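Local coordinates for protein obscurin (Homo sapiens, PDB 4C4K) that probably serves as a giant muscle scaffold and signalling kinase, here represented by its first immunoglobulin domain, a likely protein-binding module, at residues C26-N31 / D58-T63. Numbering follows the deposited sequence.
Sequences CQIVGN and DLYRLT. With EDO (1,2-ethanediol), chain G; EDO (1,2-ethanediol), chain F.
Cys26 and Tyr60 form an antiparallel hydrogen-bonded pair: Cys26 N donates to Tyr60 O (3.1 Å), and Tyr60 N returns a nearly straight bond to Cys26 O (3.0 Å, 174° at the hydrogen). One step on, Gln27 and Leu59 make a non-hydrogen-bonded pair with CA atoms 4.4 Å apart. The ladder ends at Ile28 N, which binds Asp58 O at 2.8 Å; the pairing stops there because Asp58 already lies in the turn leading into strand 59-64.

Side-chain polar contacts lie on the face bearing Gln27. Its extended chain brings NE2 to the Asp58 carboxylate, giving two weak bonds, to OD1 at 2.9 Å and to OD2 at 3.0 Å. NE2 alone reaches both oxygens, with the amide plane turned steeply, by 78°, against that of the carboxylate. Asp58 CG sits between its own backbone N and carbonyl carbon (chi1 56°), which turns the carboxylate to this amide.

Apolar packing joins Ile28 and Tyr60 on the other face, where Ile28 crosses Tyr60 at about a right angle and its CB is 3.9 Å from ring atom CE1. A water at the ring edge donates to Ile28 O (2.6 Å) and also hydrogen-bonds Tyr60 OH, linking the Ile28 carbonyl to the Tyr60 hydroxyl.

In this I-set immunoglobulin sandwich, strand 22-31 runs between 3-14 and 59-64, with Gln27 and Val29 backbone-bonded to Leu8 and Arg6. Ile28 and Tyr60 face the second sheet, meeting Val36 of strand 35-40, while Cys26 packs on Trp38 and on Cys77 of strand 73-80.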
ATOM      1  N   CYS A  26      -2.752  10.431  -2.031  1.00 47.54           N
ATOM      2  CA  CYS A  26      -1.385   9.983  -2.277  1.00 48.84           C
ATOM      3  C   CYS A  26      -0.831  10.535  -3.572  1.00 46.36           C
ATOM      4  O   CYS A  26      -1.575  10.947  -4.455  1.00 45.68           O
ATOM      5  CB  CYS A  26      -1.259   8.470  -2.214  1.00 49.71           C
ATOM      6  SG  CYS A  26      -2.429   7.616  -3.269  1.00 54.16           S
ATOM      7  N   GLN A  27       0.484  10.534  -3.672  1.00 39.43           N
ATOM      8  CA  GLN A  27       1.218  11.029  -4.806  1.00 38.36           C
ATOM      9  C   GLN A  27       1.797   9.839  -5.531  1.00 37.51           C
ATOM     10  O   GLN A  27       2.512   9.029  -4.928  1.00 34.93           O
ATOM     11  CB  GLN A  27       2.315  11.973  -4.329  1.00 41.77           C
ATOM     12  CG  GLN A  27       2.905  12.774  -5.474  1.00 55.77           C
ATOM     13  CD  GLN A  27       3.777  13.896  -5.000  1.00 70.30           C
ATOM     14  OE1 GLN A  27       4.239  13.927  -3.855  1.00 61.29           O
ATOM     15  NE2 GLN A  27       4.011  14.843  -5.883  1.00 67.58           N
ATOM     16  N   ILE A  28       1.424   9.691  -6.810  1.00 34.29           N
ATOM     17  CA  ILE A  28       1.808   8.537  -7.635  1.00 31.00           C
ATOM     18  C   ILE A  28       2.389   9.006  -8.978  1.00 35.50           C
ATOM     19  O   ILE A  28       1.782   9.844  -9.633  1.00 35.75           O
ATOM     20  CB  ILE A  28       0.565   7.613  -7.883  1.00 32.21           C
ATOM     21  CG1 ILE A  28      -0.115   7.134  -6.572  1.00 32.01           C
ATOM     22  CG2 ILE A  28       0.934   6.429  -8.777  1.00 31.20           C
ATOM     23  CD1 ILE A  28      -1.581   6.699  -6.718  1.00 32.24           C
ATOM     24  N   VAL A  29       3.490   8.376  -9.435  1.00 32.08           N
ATOM     25  CA  VAL A  29       4.115   8.672 -10.733  1.00 32.67           C
ATOM     26  C   VAL A  29       4.318   7.367 -11.501  1.00 33.06           C
ATOM     27  O   VAL A  29       4.390   6.305 -10.886  1.00 31.86           O
ATOM     28  CB  VAL A  29       5.444   9.491 -10.632  1.00 39.40           C
ATOM     29  CG1 VAL A  29       5.193  10.937 -10.180  1.00 41.76           C
ATOM     30  CG2 VAL A  29       6.488   8.791  -9.752  1.00 38.40           C
ATOM     31  N   GLY A  30       4.405   7.472 -12.820  1.00 27.76           N
ATOM     32  CA  GLY A  30       4.613   6.347 -13.714  1.00 26.99           C
ATOM     33  C   GLY A  30       4.621   6.811 -15.145  1.00 34.55           C
ATOM     34  O   GLY A  30       4.095   7.884 -15.445  1.00 35.47           O
ATOM     35  N   ASN A  31       5.251   6.029 -16.030  1.00 31.43           N
ATOM     36  CA  ASN A  31       5.316   6.385 -17.443  1.00 32.60           C
ATOM     37  C   ASN A  31       4.992   5.150 -18.299  1.00 35.27           C
ATOM     38  O   ASN A  31       5.775   4.198 -18.280  1.00 33.05           O
ATOM     39  CB  ASN A  31       6.671   7.030 -17.782  1.00 36.34           C
ATOM     40  CG  ASN A  31       6.783   7.566 -19.189  1.00 69.05           C
ATOM     41  OD1 ASN A  31       5.792   7.864 -19.864  1.00 65.17           O
ATOM     42  ND2 ASN A  31       8.013   7.720 -19.651  1.00 68.51           N
ATOM     43  N   ASP A  58       0.111  14.528 -10.288  1.00 42.95           N
ATOM     44  CA  ASP A  58       0.459  13.233  -9.673  1.00 41.76           C
ATOM     45  C   ASP A  58      -0.249  12.993  -8.302  1.00 40.36           C
ATOM     46  O   ASP A  58       0.086  12.038  -7.604  1.00 37.51           O
ATOM     47  CB  ASP A  58       1.995  13.121  -9.506  1.00 44.78           C
ATOM     48  CG  ASP A  58       2.653  14.252  -8.717  1.00 63.21           C
ATOM     49  OD1 ASP A  58       1.941  14.941  -7.946  1.00 65.38           O
ATOM     50  OD2 ASP A  58       3.891  14.407  -8.821  1.00 70.82           O
ATOM     51  N   LEU A  59      -1.162  13.884  -7.883  1.00 38.33           N
ATOM     52  CA  LEU A  59      -1.834  13.721  -6.591  1.00 37.71           C
ATOM     53  C   LEU A  59      -3.260  13.241  -6.863  1.00 37.18           C
ATOM     54  O   LEU A  59      -3.956  13.799  -7.715  1.00 35.74           O
ATOM     55  CB  LEU A  59      -1.745  15.024  -5.741  1.00 40.60           C
ATOM     56  CG  LEU A  59      -2.377  15.073  -4.297  1.00 47.62           C
ATOM     57  CD1 LEU A  59      -1.688  14.106  -3.323  1.00 49.09           C
ATOM     58  CD2 LEU A  59      -2.273  16.478  -3.694  1.00 53.03           C
ATOM     59  N   TYR A  60      -3.636  12.130  -6.216  1.00 32.91           N
ATOM     60  CA  TYR A  60      -4.925  11.429  -6.372  1.00 31.18           C
ATOM     61  C   TYR A  60      -5.672  11.410  -5.055  1.00 35.92           C
ATOM     62  O   TYR A  60      -5.093  11.114  -4.014  1.00 35.01           O
ATOM     63  CB  TYR A  60      -4.701  10.000  -6.885  1.00 29.73           C
ATOM     64  CG  TYR A  60      -4.009   9.971  -8.228  1.00 29.46           C
ATOM     65  CD1 TYR A  60      -2.627  10.126  -8.325  1.00 30.55           C
ATOM     66  CD2 TYR A  60      -4.729   9.788  -9.402  1.00 31.05           C
ATOM     67  CE1 TYR A  60      -1.979  10.077  -9.558  1.00 31.87           C
ATOM     68  CE2 TYR A  60      -4.091   9.744 -10.644  1.00 32.32           C
ATOM     69  CZ  TYR A  60      -2.716   9.910 -10.716  1.00 36.83           C
ATOM     70  OH  TYR A  60      -2.069   9.871 -11.925  1.00 38.36           O
ATOM     71  N   ARG A  61      -6.969  11.686  -5.116  1.00 28.90           N
ATOM     72  CA  ARG A  61      -7.796  11.834  -3.932  1.00 25.61           C
ATOM     73  C   ARG A  61      -9.098  11.029  -3.985  1.00 29.32           C
ATOM     74  O   ARG A  61      -9.746  10.905  -5.031  1.00 28.84           O
ATOM     75  CB  ARG A  61      -8.107  13.338  -3.756  1.00 24.63           C
ATOM     76  CG  ARG A  61      -8.834  13.751  -2.466  1.00 18.30           C
ATOM     77  CD  ARG A  61      -8.887  15.278  -2.289  1.00 25.82           C
ATOM     78  NE  ARG A  61      -7.530  15.838  -2.387  1.00 35.98           N
ATOM     79  CZ  ARG A  61      -6.614  15.789  -1.422  1.00 46.04           C
ATOM     80  NH1 ARG A  61      -6.926  15.314  -0.219  1.00 32.91           N
ATOM     81  NH2 ARG A  61      -5.396  16.268  -1.633  1.00 35.88           N
ATOM     82  N   LEU A  62      -9.472  10.509  -2.809  1.00 25.77           N
ATOM     83  CA  LEU A  62     -10.751   9.913  -2.480  1.00 24.42           C
ATOM     84  C   LEU A  62     -11.299  10.667  -1.271  1.00 27.65           C
ATOM     85  O   LEU A  62     -10.742  10.555  -0.181  1.00 27.46           O
ATOM     86  CB  LEU A  62     -10.658   8.406  -2.173  1.00 24.64           C
ATOM     87  CG  LEU A  62     -11.986   7.753  -1.660  1.00 28.52           C
ATOM     88  CD1 LEU A  62     -13.174   8.021  -2.639  1.00 28.74           C
ATOM     89  CD2 LEU A  62     -11.798   6.272  -1.412  1.00 30.92           C
ATOM     90  N   THR A  63     -12.393  11.434  -1.459  1.00 22.66           N
ATOM     91  CA  THR A  63     -13.024  12.138  -0.342  1.00 23.86           C
ATOM     92  C   THR A  63     -14.309  11.410  -0.013  1.00 25.58           C
ATOM     93  O   THR A  63     -15.066  11.089  -0.914  1.00 26.02           O
ATOM     94  CB  THR A  63     -13.294  13.621  -0.685  1.00 30.07           C
ATOM     95  OG1 THR A  63     -12.041  14.253  -0.925  1.00 29.11           O
ATOM     96  CG2 THR A  63     -14.025  14.358   0.439  1.00 31.04           C
TER
HETATM   97  C1  EDO G1105      -6.934  16.304  -6.162  1.00 39.35           C
HETATM   98  O1  EDO G1105      -7.949  16.564  -5.219  1.00 39.19           O
HETATM   99  C2  EDO G1105      -5.685  16.005  -5.357  1.00 41.11           C
HETATM  100  O2  EDO G1105      -5.429  17.099  -4.468  1.00 42.80           O
HETATM  101  C1  EDO F1104      -8.745   9.620  -9.075  1.00 59.00           C
HETATM  102  O1  EDO F1104      -8.578   9.034 -10.351  1.00 63.54           O
HETATM  103  C2  EDO F1104      -8.336   8.581  -8.015  1.00 54.17           C
HETATM  104  O2  EDO F1104      -8.466   9.181  -6.742  1.00 49.25           O
HETATM  105  O   HOH W   1       0.612  10.351 -11.929  1.00 35.56           O